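Local coordinates for protein-tyrosine-phosphatase PTP1 (Arabidopsis thaliana, PDB 6KRW) that removes phosphate from phosphotyrosine in proteins, including the MAP kinases MPK6 and, in vitro, MPK4, and together with MKP1 modulates the plant defence response, at residues G161-T166 / L182-K187; S176-N181 / Q200-P205; N252-I257 / D297-L302. All blocks are in the same frame, centred on the assembly; numbering follows the deposited sequence.

Interaction 1 of 3, residues G161-T166 / L182-K187; sequences GNISLT and LEVNYK
The ammonium nitrogen of K187 is gripped by two oxygens: the carbonyl of G161, with NZ 2.7 Å from O, and the carboxylate of E159, which makes a salt bridge. The lysine chain, extended beyond CG, runs across past the carbonyl of N162 and brings NZ to the G161 carbonyl. At the root of the same lysine, the backbone N donates to N162 O over 3.1 Å, so K187 is tied to two successive carbonyls of 161-166. From here the strands pair antiparallel in unbroken register. S164 with N185 and T166 with E183 are hydrogen-bonded pairs, the former with S164 N at 2.8 Å from N185 O; I163 with Y186 and L165 with V184 are the non-hydrogen-bonded ones. On the face carrying these last four side chains, I163 lies alongside Y186, its CG1 3.8 Å from ring atom CD1, while its CG2 branch meets V184 CG2 at 3.5 Å. N162 reaches the same ring with its amide, ND2 3.7 Å from Y186 CD1 and the two planes 24° apart; that nitrogen bonds to E188. In the sheet the hairpin of strands 163-172 and 178-186 lies between strands 158-160 and 194-200; the face with I163, L165, V184 and Y186 packs on helix 117-126, where I163 and Y186 touch I125, L165 touches W121 and Y186 OH bonds to E122.

Interaction 2 of 3, residues S176-N181 / Q200-P205; sequences SLMLRN and QYPEWP
A single antiparallel hydrogen-bonded pair joins M178 to Q200, with M178 N 3.0 Å from Q200 O and Q200 N 2.9 Å from M178 O, both donors lying in the plane of the carbonyl they meet. Beyond it, on the same side of the sheet, the side chains of M178 and Q200 run side by side. The methionine is bent at its last torsion (chi3 -75°), which swings the methyl CE across the glutamine end, 3.2 Å from Q200 OE1, and against the pyrrolidine of P202, 4.0 Å from its CG. R180 comes alongside Q200 from the other flank: its NH1 donates to Q200 OE1 over 3.3 Å, with guanidinium and amide planes 40° apart. A water also donates to OE1, at 3.1 Å, while Q200 NE2 bonds to the carbonyl of T136, so both ends of the amide are held and its rotation is probably fixed; the water is also held, weakly, by R180 NH2. Strand 194-200 ends here, and the chain passes through Y201, P202 and E203 into the Trp-Pro-Asp loop of the tyrosine phosphatases, whose D206 is inferred to bind substrate. With a leucine in place of R180, Q200 OE1 would probably lose its NH1 donor and the water its weak second partner, leaving the amide less firmly oriented. Away from the M178 and Q200 side chains, L177 crosses Y201 at a slant, with CD2 3.9 Å from the tyrosine CB. Both residues also touch helix 214-223, L177 through E218 and I219, Y201 through A215 and V216.

Interaction 3 of 3, residues N252-I257 / D297-L302; sequences NTIQRI and DELEDL
I254 reaches across from helix 252-257 into the side chains of helix 297-302. The bond to CB points toward the other helix, and from CB two branches part. CG2, anti to the backbone N, meets L302 tip to tip, 3.9 Å from its CD1. CG1 acts as the spacer of the second branch; the chain then bends (chi2 -69°) and sets the terminal methyl CD1 beside L299, 3.9 Å from the leucine CD2 and equally near its CG. The same methyl lies 4.1 Å from E298 CB, so it rests between the end of L299 and the base of E298. One turn on, I257 faces L299 end to end, with its CD1 4.2 Å from the leucine CD2. The short helical segments run in roughly the same direction, inclined by 37°, and their axes come no closer than 11.2 Å, so side chains alone bridge the gap. Helix 242-259 is the one that leaves the phosphate-binding signature loop of the phosphatase, and its far half is what meets the C-terminal helix 285-303. Helix 7-24 adds A16, touched by both I257 and L299, and L220 of helix 214-223 touches I254. On another side of helix 252-257 R256 NH1 donates to N252 OD1 over 2.9 Å, one turn back. The carboxylate of E298, beyond the CB and CG that I254 touches, is taken up by Y224, R217 and K221. Across the two segments no hydrogen bond forms: the cohesion is that of aliphatic branches, mostly buried, so the fit probably depends on shape, and the directed bonds at E298 come from outside partners.

Overall arrangement
Following the chain, interaction 1 opens at 161-166 and ends at 182-187, closing the hairpin of strands 163-172 and 178-186 at its open end. Interaction 2 starts inside that loop, at 176-181, and closes only at 200-205, so the two cross. Strand 178-186 lies between the other two; interaction 1 takes its far end against strand 163-172, interaction 2 its start against the end of strand 194-200. The two tie three consecutive strands together and lead towards the Trp-Pro-Asp loop. Interaction 3 follows in series, its loop of mainly helical residues joining helices 242-259 and 285-303. Its centre lies about 35 Å from that of interaction 1, across the chain's centre, and about 21 Å from interaction 2's.

Interaction 1 of 3, residues G161-T166 / L182-K187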
ATOM      1  N   GLY A 161      14.951 -17.415   9.056  1.00 49.18           N
ATOM      2  CA  GLY A 161      14.730 -18.870   9.101  1.00 48.43           C
ATOM      3  C   GLY A 161      15.212 -19.516   7.816  1.00 47.01           C
ATOM      4  O   GLY A 161      16.439 -19.462   7.538  1.00 49.34           O
ATOM      5  N   ASN A 162      14.276 -20.022   7.018  1.00 53.28           N
ATOM      6  CA  ASN A 162      14.567 -20.772   5.774  1.00 57.32           C
ATOM      7  C   ASN A 162      14.831 -19.813   4.607  1.00 49.22           C
ATOM      8  O   ASN A 162      15.113 -20.310   3.502  1.00 52.02           O
ATOM      9  CB  ASN A 162      13.397 -21.700   5.445  1.00 64.56           C
ATOM     10  CG  ASN A 162      13.768 -22.794   4.470  1.00 95.37           C
ATOM     11  OD1 ASN A 162      14.931 -23.178   4.378  1.00100.13           O
ATOM     12  ND2 ASN A 162      12.789 -23.299   3.739  1.00104.05           N
ATOM     13  N   ILE A 163      14.742 -18.498   4.831  1.00 43.94           N
ATOM     14  CA  ILE A 163      14.753 -17.505   3.721  1.00 43.19           C
ATOM     15  C   ILE A 163      16.060 -16.708   3.759  1.00 42.81           C
ATOM     16  O   ILE A 163      16.466 -16.226   4.844  1.00 44.43           O
ATOM     17  CB  ILE A 163      13.523 -16.588   3.815  1.00 36.91           C
ATOM     18  CG1 ILE A 163      12.261 -17.343   3.394  1.00 38.24           C
ATOM     19  CG2 ILE A 163      13.726 -15.328   3.000  1.00 43.52           C
ATOM     20  CD1 ILE A 163      10.963 -16.609   3.685  1.00 37.58           C
ATOM     21  N   SER A 164      16.679 -16.540   2.594  1.00 43.91           N
ATOM     22  CA  SER A 164      17.860 -15.653   2.438  1.00 48.23           C
ATOM     23  C   SER A 164      17.489 -14.456   1.560  1.00 47.81           C
ATOM     24  O   SER A 164      16.755 -14.624   0.569  1.00 43.14           O
ATOM     25  CB  SER A 164      19.033 -16.400   1.885  1.00 65.80           C
ATOM     26  OG  SER A 164      18.813 -16.747   0.527  1.00 70.35           O
ATOM     27  N   LEU A 165      17.985 -13.281   1.924  1.00 44.44           N
ATOM     28  CA  LEU A 165      17.738 -12.021   1.178  1.00 41.76           C
ATOM     29  C   LEU A 165      19.068 -11.380   0.783  1.00 46.39           C
ATOM     30  O   LEU A 165      19.977 -11.307   1.621  1.00 47.18           O
ATOM     31  CB  LEU A 165      16.936 -11.084   2.076  1.00 36.91           C
ATOM     32  CG  LEU A 165      16.536  -9.742   1.472  1.00 40.04           C
ATOM     33  CD1 LEU A 165      15.509  -9.911   0.368  1.00 44.67           C
ATOM     34  CD2 LEU A 165      16.006  -8.817   2.551  1.00 42.62           C
ATOM     35  N   THR A 166      19.143 -10.887  -0.445  1.00 44.16           N
ATOM     36  CA  THR A 166      20.351 -10.238  -1.004  1.00 52.01           C
ATOM     37  C   THR A 166      19.927  -9.028  -1.829  1.00 56.12           C
ATOM     38  O   THR A 166      18.924  -9.083  -2.539  1.00 48.45           O
ATOM     39  CB  THR A 166      21.163 -11.251  -1.813  1.00 68.50           C
ATOM     40  OG1 THR A 166      21.887 -12.055  -0.880  1.00 60.74           O
ATOM     41  CG2 THR A 166      22.114 -10.590  -2.785  1.00 64.25           C
ATOM     42  N   LEU A 182      15.945  -6.309  -4.823  1.00 34.81           N
ATOM     43  CA  LEU A 182      16.192  -7.351  -3.811  1.00 35.68           C
ATOM     44  C   LEU A 182      15.994  -8.715  -4.451  1.00 40.65           C
ATOM     45  O   LEU A 182      15.213  -8.855  -5.410  1.00 41.62           O
ATOM     46  CB  LEU A 182      15.201  -7.197  -2.656  1.00 39.02           C
ATOM     47  CG  LEU A 182      15.278  -5.879  -1.890  1.00 39.11           C
ATOM     48  CD1 LEU A 182      14.276  -5.872  -0.732  1.00 37.60           C
ATOM     49  CD2 LEU A 182      16.712  -5.635  -1.437  1.00 41.17           C
ATOM     50  N   GLU A 183      16.695  -9.684  -3.892  1.00 40.80           N
ATOM     51  CA  GLU A 183      16.638 -11.083  -4.325  1.00 42.27           C
ATOM     52  C   GLU A 183      16.344 -11.909  -3.087  1.00 40.20           C
ATOM     53  O   GLU A 183      17.121 -11.835  -2.118  1.00 45.63           O
ATOM     54  CB  GLU A 183      17.963 -11.464  -4.954  1.00 55.66           C
ATOM     55  CG  GLU A 183      18.162 -12.949  -5.133  1.00 80.05           C
ATOM     56  CD  GLU A 183      19.519 -13.288  -5.726  1.00 92.50           C
ATOM     57  OE1 GLU A 183      19.946 -12.589  -6.677  1.00 68.33           O
ATOM     58  OE2 GLU A 183      20.158 -14.230  -5.219  1.00114.31           O
ATOM     59  N   VAL A 184      15.244 -12.655  -3.126  1.00 45.69           N
ATOM     60  CA  VAL A 184      14.804 -13.473  -1.971  1.00 46.03           C
ATOM     61  C   VAL A 184      14.621 -14.911  -2.452  1.00 49.23           C
ATOM     62  O   VAL A 184      14.175 -15.123  -3.592  1.00 49.41           O
ATOM     63  CB  VAL A 184      13.526 -12.877  -1.349  1.00 40.00           C
ATOM     64  CG1 VAL A 184      12.323 -13.010  -2.270  1.00 44.89           C
ATOM     65  CG2 VAL A 184      13.236 -13.499   0.001  1.00 51.11           C
ATOM     66  N   ASN A 185      14.965 -15.867  -1.601  1.00 48.13           N
ATOM     67  CA  ASN A 185      14.725 -17.291  -1.935  1.00 50.31           C
ATOM     68  C   ASN A 185      14.847 -18.139  -0.673  1.00 43.87           C
ATOM     69  O   ASN A 185      15.374 -17.651   0.346  1.00 48.54           O
ATOM     70  CB  ASN A 185      15.678 -17.787  -3.026  1.00 53.03           C
ATOM     71  CG  ASN A 185      17.131 -17.749  -2.603  1.00 75.51           C
ATOM     72  OD1 ASN A 185      17.733 -16.679  -2.508  1.00 93.39           O
ATOM     73  ND2 ASN A 185      17.706 -18.918  -2.363  1.00 88.95           N
ATOM     74  N   TYR A 186      14.366 -19.374  -0.756  1.00 53.02           N
ATOM     75  CA  TYR A 186      14.648 -20.405   0.270  1.00 48.10           C
ATOM     76  C   TYR A 186      16.064 -20.940   0.064  1.00 52.48           C
ATOM     77  O   TYR A 186      16.610 -20.866  -1.054  1.00 63.23           O
ATOM     78  CB  TYR A 186      13.642 -21.550   0.188  1.00 52.85           C
ATOM     79  CG  TYR A 186      12.204 -21.127   0.316  1.00 49.86           C
ATOM     80  CD1 TYR A 186      11.724 -20.554   1.484  1.00 55.40           C
ATOM     81  CD2 TYR A 186      11.313 -21.320  -0.727  1.00 56.99           C
ATOM     82  CE1 TYR A 186      10.399 -20.170   1.602  1.00 50.96           C
ATOM     83  CE2 TYR A 186       9.982 -20.951  -0.621  1.00 51.29           C
ATOM     84  CZ  TYR A 186       9.525 -20.371   0.547  1.00 46.57           C
ATOM     85  OH  TYR A 186       8.213 -20.002   0.646  1.00 48.97           O
ATOM     86  N   LYS A 187      16.632 -21.524   1.109  1.00 59.55           N
ATOM     87  CA  LYS A 187      18.024 -22.036   1.045  1.00 73.24           C
ATOM     88  C   LYS A 187      18.086 -23.339   0.242  1.00 69.01           C
ATOM     89  O   LYS A 187      19.182 -23.656  -0.237  1.00 91.43           O
ATOM     90  CB  LYS A 187      18.592 -22.178   2.452  1.00 73.37           C
ATOM     91  CG  LYS A 187      18.753 -20.840   3.154  1.00 73.14           C
ATOM     92  CD  LYS A 187      19.065 -20.956   4.620  1.00 77.91           C
ATOM     93  CE  LYS A 187      18.861 -19.643   5.340  1.00 67.88           C
ATOM     94  NZ  LYS A 187      19.049 -19.787   6.803  1.00 81.56           N
TER

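Interaction 2 of 3, residues S176-N181 / Q200-P205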
ATOM      1  N   SER A 176      13.748  11.853  -3.533  1.00 43.40           N
ATOM      2  CA  SER A 176      14.079  11.202  -2.234  1.00 51.84           C
ATOM      3  C   SER A 176      13.635   9.742  -2.184  1.00 45.12           C
ATOM      4  O   SER A 176      13.777   9.172  -1.112  1.00 46.43           O
ATOM      5  CB  SER A 176      13.628  11.938  -0.982  1.00 57.95           C
ATOM      6  OG  SER A 176      13.796  13.340  -1.111  1.00 69.51           O
ATOM      7  N   LEU A 177      13.216   9.131  -3.288  1.00 37.38           N
ATOM      8  CA  LEU A 177      12.908   7.682  -3.206  1.00 34.38           C
ATOM      9  C   LEU A 177      14.216   6.895  -3.120  1.00 47.59           C
ATOM     10  O   LEU A 177      15.170   7.306  -3.730  1.00 46.67           O
ATOM     11  CB  LEU A 177      12.122   7.279  -4.445  1.00 37.65           C
ATOM     12  CG  LEU A 177      10.777   7.970  -4.616  1.00 35.43           C
ATOM     13  CD1 LEU A 177      10.112   7.449  -5.883  1.00 34.01           C
ATOM     14  CD2 LEU A 177       9.864   7.737  -3.401  1.00 32.74           C
ATOM     15  N   MET A 178      14.177   5.764  -2.420  1.00 36.81           N
ATOM     16  CA  MET A 178      15.266   4.759  -2.357  1.00 45.83           C
ATOM     17  C   MET A 178      14.782   3.490  -3.031  1.00 57.51           C
ATOM     18  O   MET A 178      13.704   2.969  -2.602  1.00 42.94           O
ATOM     19  CB  MET A 178      15.684   4.484  -0.920  1.00 51.80           C
ATOM     20  CG  MET A 178      16.595   5.533  -0.353  1.00 67.33           C
ATOM     21  SD  MET A 178      16.862   5.298   1.404  0.80 53.24           S
ATOM     22  CE  MET A 178      15.293   5.882   2.058  1.00 67.22           C
ATOM     23  N   LEU A 179      15.387   3.128  -4.141  1.00 58.86           N
ATOM     24  CA  LEU A 179      15.077   1.942  -4.948  1.00 62.15           C
ATOM     25  C   LEU A 179      16.063   0.835  -4.634  1.00 50.19           C
ATOM     26  O   LEU A 179      17.199   1.036  -4.908  1.00 74.48           O
ATOM     27  CB  LEU A 179      15.046   2.304  -6.428  1.00 77.68           C
ATOM     28  CG  LEU A 179      14.306   3.588  -6.784  1.00 83.63           C
ATOM     29  CD1 LEU A 179      14.467   3.889  -8.262  1.00147.59           C
ATOM     30  CD2 LEU A 179      12.823   3.510  -6.434  1.00 66.81           C
ATOM     31  N   ARG A 180      15.590  -0.285  -4.108  1.00 55.41           N
ATOM     32  CA  ARG A 180      16.421  -1.465  -3.822  1.00 72.74           C
ATOM     33  C   ARG A 180      15.914  -2.652  -4.621  1.00 56.13           C
ATOM     34  O   ARG A 180      14.789  -3.077  -4.385  1.00 73.69           O
ATOM     35  CB  ARG A 180      16.439  -1.793  -2.340  1.00 62.28           C
ATOM     36  CG  ARG A 180      16.980  -0.703  -1.440  1.00 46.98           C
ATOM     37  CD  ARG A 180      16.898  -1.113   0.008  1.00 48.10           C
ATOM     38  NE  ARG A 180      17.616  -0.240   0.931  1.00 44.72           N
ATOM     39  CZ  ARG A 180      17.112   0.851   1.523  1.00 54.94           C
ATOM     40  NH1 ARG A 180      15.878   1.268   1.281  1.00 55.31           N
ATOM     41  NH2 ARG A 180      17.860   1.535   2.370  1.00 57.78           N
ATOM     42  N   ASN A 181      16.737  -3.151  -5.526  1.00 48.72           N
ATOM     43  CA  ASN A 181      16.481  -4.422  -6.239  1.00 40.91           C
ATOM     44  C   ASN A 181      16.929  -5.557  -5.322  1.00 53.72           C
ATOM     45  O   ASN A 181      18.153  -5.723  -5.070  1.00 51.01           O
ATOM     46  CB  ASN A 181      17.225  -4.459  -7.566  1.00 49.70           C
ATOM     47  CG  ASN A 181      16.739  -5.562  -8.474  1.00 52.71           C
ATOM     48  OD1 ASN A 181      16.965  -6.740  -8.207  1.00 64.68           O
ATOM     49  ND2 ASN A 181      16.086  -5.184  -9.558  1.00 74.44           N
ATOM     50  N   GLN A 200      11.260   2.875  -1.020  1.00 32.25           N
ATOM     51  CA  GLN A 200      11.080   3.531   0.286  1.00 29.36           C
ATOM     52  C   GLN A 200      10.984   5.049   0.126  1.00 33.75           C
ATOM     53  O   GLN A 200      11.863   5.627  -0.543  1.00 34.22           O
ATOM     54  CB  GLN A 200      12.195   3.166   1.259  1.00 32.31           C
ATOM     55  CG  GLN A 200      11.968   3.825   2.612  1.00 37.10           C
ATOM     56  CD  GLN A 200      13.051   3.606   3.633  1.00 39.97           C
ATOM     57  OE1 GLN A 200      14.157   3.166   3.317  1.00 43.40           O
ATOM     58  NE2 GLN A 200      12.741   3.969   4.864  1.00 35.76           N
ATOM     59  N   TYR A 201      10.007   5.655   0.788  1.00 29.30           N
ATOM     60  CA  TYR A 201       9.756   7.112   0.841  1.00 28.63           C
ATOM     61  C   TYR A 201       9.819   7.597   2.306  1.00 40.48           C
ATOM     62  O   TYR A 201       8.871   7.408   3.039  1.00 35.70           O
ATOM     63  CB  TYR A 201       8.425   7.444   0.180  1.00 31.40           C
ATOM     64  CG  TYR A 201       8.110   8.910   0.155  1.00 30.24           C
ATOM     65  CD1 TYR A 201       9.107   9.860  -0.051  1.00 33.38           C
ATOM     66  CD2 TYR A 201       6.817   9.359   0.303  1.00 31.85           C
ATOM     67  CE1 TYR A 201       8.819  11.218  -0.077  1.00 34.57           C
ATOM     68  CE2 TYR A 201       6.509  10.705   0.266  1.00 33.61           C
ATOM     69  CZ  TYR A 201       7.504  11.639   0.064  1.00 34.53           C
ATOM     70  OH  TYR A 201       7.161  12.956   0.036  1.00 37.82           O
ATOM     71  N   PRO A 202      10.940   8.221   2.877  1.00 37.00           N
ATOM     72  CA  PRO A 202      11.077   8.687   4.322  1.00 33.56           C
ATOM     73  C   PRO A 202      10.538  10.090   4.654  1.00 36.25           C
ATOM     74  O   PRO A 202      10.600  10.471   5.803  1.00 35.47           O
ATOM     75  CB  PRO A 202      12.610   8.631   4.487  1.00 39.04           C
ATOM     76  CG  PRO A 202      13.122   9.056   3.126  1.00 42.38           C
ATOM     77  CD  PRO A 202      12.186   8.408   2.132  1.00 37.08           C
ATOM     78  N   GLU A 203       9.833  10.715   3.702  1.00 33.06           N
ATOM     79  CA  GLU A 203       9.424  12.116   4.003  1.00 32.14           C
ATOM     80  C   GLU A 203       7.904  12.209   4.051  1.00 34.24           C
ATOM     81  O   GLU A 203       7.338  13.238   3.701  1.00 29.53           O
ATOM     82  CB  GLU A 203      10.045  13.073   3.001  1.00 37.81           C
ATOM     83  CG  GLU A 203      11.558  13.184   3.172  1.00 44.16           C
ATOM     84  CD  GLU A 203      12.050  13.388   4.605  1.00 40.68           C
ATOM     85  OE1 GLU A 203      12.979  12.657   5.015  1.00 38.08           O
ATOM     86  OE2 GLU A 203      11.537  14.290   5.319  1.00 35.50           O
ATOM     87  N   TRP A 204       7.277  11.156   4.544  1.00 31.82           N
ATOM     88  CA  TRP A 204       5.814  11.194   4.778  1.00 28.13           C
ATOM     89  C   TRP A 204       5.599  10.929   6.260  1.00 27.85           C
ATOM     90  O   TRP A 204       5.640   9.781   6.704  1.00 30.89           O
ATOM     91  CB  TRP A 204       5.121  10.156   3.907  1.00 25.54           C
ATOM     92  CG  TRP A 204       3.628  10.284   3.830  1.00 26.63           C
ATOM     93  CD1 TRP A 204       2.805  10.948   4.678  1.00 23.27           C
ATOM     94  CD2 TRP A 204       2.792   9.732   2.810  1.00 24.68           C
ATOM     95  NE1 TRP A 204       1.499  10.846   4.268  1.00 24.12           N
ATOM     96  CE2 TRP A 204       1.463  10.134   3.105  1.00 21.85           C
ATOM     97  CE3 TRP A 204       3.030   8.981   1.654  1.00 23.99           C
ATOM     98  CZ2 TRP A 204       0.373   9.754   2.333  1.00 23.68           C
ATOM     99  CZ3 TRP A 204       1.943   8.615   0.885  1.00 22.64           C
ATOM    100  CH2 TRP A 204       0.644   9.003   1.218  1.00 23.46           C
ATOM    101  N   PRO A 205       5.373  11.983   7.061  1.00 28.92           N
ATOM    102  CA  PRO A 205       5.233  11.816   8.501  1.00 31.62           C
ATOM    103  C   PRO A 205       3.980  11.030   8.902  1.00 34.58           C
ATOM    104  O   PRO A 205       2.944  11.135   8.260  1.00 29.37           O
ATOM    105  CB  PRO A 205       5.175  13.240   9.070  1.00 40.14           C
ATOM    106  CG  PRO A 205       4.984  14.159   7.873  1.00 50.71           C
ATOM    107  CD  PRO A 205       5.320  13.380   6.621  1.00 35.79           C
TER
HETATM  108  O   HOH W   1      16.630   3.194   5.108  1.00 57.66           O

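Interaction 3 of 3, residues N252-I257 / D297-L302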
ATOM      1  N   ASN A 252      -4.969   3.375  -7.135  1.00 17.98           N
ATOM      2  CA  ASN A 252      -6.180   2.667  -7.593  1.00 18.93           C
ATOM      3  C   ASN A 252      -7.076   3.607  -8.401  1.00 20.57           C
ATOM      4  O   ASN A 252      -7.649   3.193  -9.439  1.00 19.74           O
ATOM      5  CB  ASN A 252      -6.899   2.161  -6.355  1.00 16.76           C
ATOM      6  CG  ASN A 252      -8.142   1.342  -6.667  1.00 17.19           C
ATOM      7  OD1 ASN A 252      -9.256   1.786  -6.345  1.00 19.27           O
ATOM      8  ND2 ASN A 252      -7.942   0.189  -7.277  1.00 18.54           N
ATOM      9  N   THR A 253      -7.219   4.855  -7.963  1.00 18.49           N
ATOM     10  CA  THR A 253      -8.112   5.795  -8.659  1.00 18.00           C
ATOM     11  C   THR A 253      -7.595   6.021 -10.075  1.00 20.09           C
ATOM     12  O   THR A 253      -8.379   6.020 -11.036  1.00 21.21           O
ATOM     13  CB  THR A 253      -8.257   7.101  -7.878  1.00 18.94           C
ATOM     14  OG1 THR A 253      -8.878   6.802  -6.610  1.00 18.38           O
ATOM     15  CG2 THR A 253      -9.062   8.121  -8.650  1.00 18.94           C
ATOM     16  N   ILE A 254      -6.309   6.359 -10.194  1.00 20.02           N
ATOM     17  CA  ILE A 254      -5.742   6.633 -11.541  1.00 22.02           C
ATOM     18  C   ILE A 254      -5.899   5.408 -12.446  1.00 21.63           C
ATOM     19  O   ILE A 254      -6.353   5.573 -13.587  1.00 24.09           O
ATOM     20  CB  ILE A 254      -4.288   7.109 -11.405  1.00 22.63           C
ATOM     21  CG1 ILE A 254      -4.234   8.461 -10.692  1.00 22.87           C
ATOM     22  CG2 ILE A 254      -3.596   7.111 -12.760  1.00 23.16           C
ATOM     23  CD1 ILE A 254      -4.779   9.617 -11.467  1.00 24.15           C
ATOM     24  N   GLN A 255      -5.564   4.215 -11.951  1.00 22.20           N
ATOM     25  CA  GLN A 255      -5.686   3.003 -12.803  1.00 22.22           C
ATOM     26  C   GLN A 255      -7.132   2.812 -13.241  1.00 22.03           C
ATOM     27  O   GLN A 255      -7.365   2.395 -14.387  1.00 24.26           O
ATOM     28  CB  GLN A 255      -5.184   1.781 -12.061  1.00 23.40           C
ATOM     29  CG  GLN A 255      -3.679   1.740 -11.981  1.00 21.50           C
ATOM     30  CD  GLN A 255      -3.146   0.435 -11.461  1.00 24.13           C
ATOM     31  OE1 GLN A 255      -3.755  -0.181 -10.584  1.00 23.86           O
ATOM     32  NE2 GLN A 255      -1.994   0.016 -11.985  1.00 24.34           N
ATOM     33  N   ARG A 256      -8.070   3.011 -12.329  1.00 21.44           N
ATOM     34  CA  ARG A 256      -9.490   2.760 -12.679  1.00 22.19           C
ATOM     35  C   ARG A 256      -9.994   3.805 -13.679  1.00 22.75           C
ATOM     36  O   ARG A 256     -10.768   3.450 -14.561  1.00 25.06           O
ATOM     37  CB  ARG A 256     -10.319   2.699 -11.395  1.00 20.14           C
ATOM     38  CG  ARG A 256     -10.135   1.378 -10.658  1.00 21.97           C
ATOM     39  CD  ARG A 256     -10.652   1.430  -9.245  1.00 20.16           C
ATOM     40  NE  ARG A 256     -12.065   1.793  -9.181  1.00 20.39           N
ATOM     41  CZ  ARG A 256     -12.617   2.431  -8.169  1.00 19.99           C
ATOM     42  NH1 ARG A 256     -11.907   2.679  -7.081  1.00 20.02           N
ATOM     43  NH2 ARG A 256     -13.915   2.735  -8.206  1.00 20.33           N
ATOM     44  N   ILE A 257      -9.549   5.057 -13.584  1.00 22.94           N
ATOM     45  CA  ILE A 257      -9.903   6.076 -14.607  1.00 22.50           C
ATOM     46  C   ILE A 257      -9.366   5.607 -15.960  1.00 28.07           C
ATOM     47  O   ILE A 257     -10.115   5.635 -16.944  1.00 28.88           O
ATOM     48  CB  ILE A 257      -9.377   7.463 -14.219  1.00 24.01           C
ATOM     49  CG1 ILE A 257     -10.082   7.991 -12.973  1.00 23.05           C
ATOM     50  CG2 ILE A 257      -9.486   8.428 -15.397  1.00 27.71           C
ATOM     51  CD1 ILE A 257      -9.342   9.150 -12.310  1.00 27.06           C
ATOM     52  N   ASP A 297      -3.009  16.340  -9.658  1.00 23.13           N
ATOM     53  CA  ASP A 297      -1.644  16.616 -10.198  1.00 23.73           C
ATOM     54  C   ASP A 297      -1.296  15.533 -11.221  1.00 24.07           C
ATOM     55  O   ASP A 297      -0.742  15.865 -12.283  1.00 28.38           O
ATOM     56  CB  ASP A 297      -0.610  16.669  -9.079  1.00 25.98           C
ATOM     57  CG  ASP A 297      -0.756  17.902  -8.208  1.00 26.57           C
ATOM     58  OD1 ASP A 297      -1.541  18.801  -8.587  1.00 32.54           O
ATOM     59  OD2 ASP A 297      -0.121  17.935  -7.122  1.00 29.31           O
ATOM     60  N   GLU A 298      -1.691  14.279 -10.937  1.00 24.30           N
ATOM     61  CA  GLU A 298      -1.316  13.199 -11.869  1.00 25.32           C
ATOM     62  C   GLU A 298      -2.161  13.296 -13.138  1.00 24.99           C
ATOM     63  O   GLU A 298      -1.634  13.058 -14.239  1.00 28.46           O
ATOM     64  CB  GLU A 298      -1.377  11.832 -11.211  1.00 27.03           C
ATOM     65  CG  GLU A 298      -0.794  10.753 -12.093  1.00 28.18           C
ATOM     66  CD  GLU A 298       0.670  10.926 -12.434  1.00 30.93           C
ATOM     67  OE1 GLU A 298       1.325  11.710 -11.750  1.00 33.12           O
ATOM     68  OE2 GLU A 298       1.129  10.247 -13.349  1.00 30.85           O
ATOM     69  N   LEU A 299      -3.455  13.575 -13.003  1.00 25.42           N
ATOM     70  CA  LEU A 299      -4.333  13.749 -14.188  1.00 24.80           C
ATOM     71  C   LEU A 299      -3.849  14.927 -15.052  1.00 25.99           C
ATOM     72  O   LEU A 299      -3.997  14.829 -16.284  1.00 31.12           O
ATOM     73  CB  LEU A 299      -5.782  13.953 -13.751  1.00 25.76           C
ATOM     74  CG  LEU A 299      -6.479  12.708 -13.198  1.00 23.20           C
ATOM     75  CD1 LEU A 299      -7.830  13.052 -12.599  1.00 25.02           C
ATOM     76  CD2 LEU A 299      -6.622  11.640 -14.284  1.00 25.71           C
ATOM     77  N   GLU A 300      -3.265  15.972 -14.457  1.00 27.65           N
ATOM     78  CA  GLU A 300      -2.688  17.094 -15.243  1.00 27.84           C
ATOM     79  C   GLU A 300      -1.473  16.595 -16.034  1.00 31.05           C
ATOM     80  O   GLU A 300      -1.376  16.958 -17.224  1.00 39.88           O
ATOM     81  CB  GLU A 300      -2.329  18.257 -14.327  1.00 29.00           C
ATOM     82  CG  GLU A 300      -3.526  19.020 -13.848  1.00 32.84           C
ATOM     83  CD  GLU A 300      -3.247  20.120 -12.836  1.00 45.37           C
ATOM     84  OE1 GLU A 300      -2.089  20.218 -12.318  1.00 51.43           O
ATOM     85  OE2 GLU A 300      -4.194  20.912 -12.592  1.00 56.05           O
ATOM     86  N   ASP A 301      -0.626  15.762 -15.426  1.00 29.74           N
ATOM     87  CA  ASP A 301       0.530  15.161 -16.142  1.00 35.66           C
ATOM     88  C   ASP A 301       0.029  14.278 -17.284  1.00 34.87           C
ATOM     89  O   ASP A 301       0.572  14.392 -18.395  1.00 38.33           O
ATOM     90  CB  ASP A 301       1.387  14.319 -15.209  1.00 40.69           C
ATOM     91  CG  ASP A 301       2.385  15.123 -14.415  1.00 40.73           C
ATOM     92  OD1 ASP A 301       2.409  16.352 -14.576  1.00 43.38           O
ATOM     93  OD2 ASP A 301       3.124  14.507 -13.644  1.00 44.46           O
ATOM     94  N   LEU A 302      -0.993  13.456 -17.024  1.00 36.96           N
ATOM     95  CA  LEU A 302      -1.447  12.451 -18.021  1.00 33.98           C
ATOM     96  C   LEU A 302      -2.067  13.168 -19.226  1.00 38.41           C
ATOM     97  O   LEU A 302      -2.001  12.614 -20.336  1.00 42.19           O
ATOM     98  CB  LEU A 302      -2.432  11.473 -17.372  1.00 35.99           C
ATOM     99  CG  LEU A 302      -1.808  10.482 -16.389  1.00 32.10           C
ATOM    100  CD1 LEU A 302      -2.874   9.849 -15.504  1.00 32.11           C
ATOM    101  CD2 LEU A 302      -0.997   9.418 -17.123  1.00 36.03           C
TER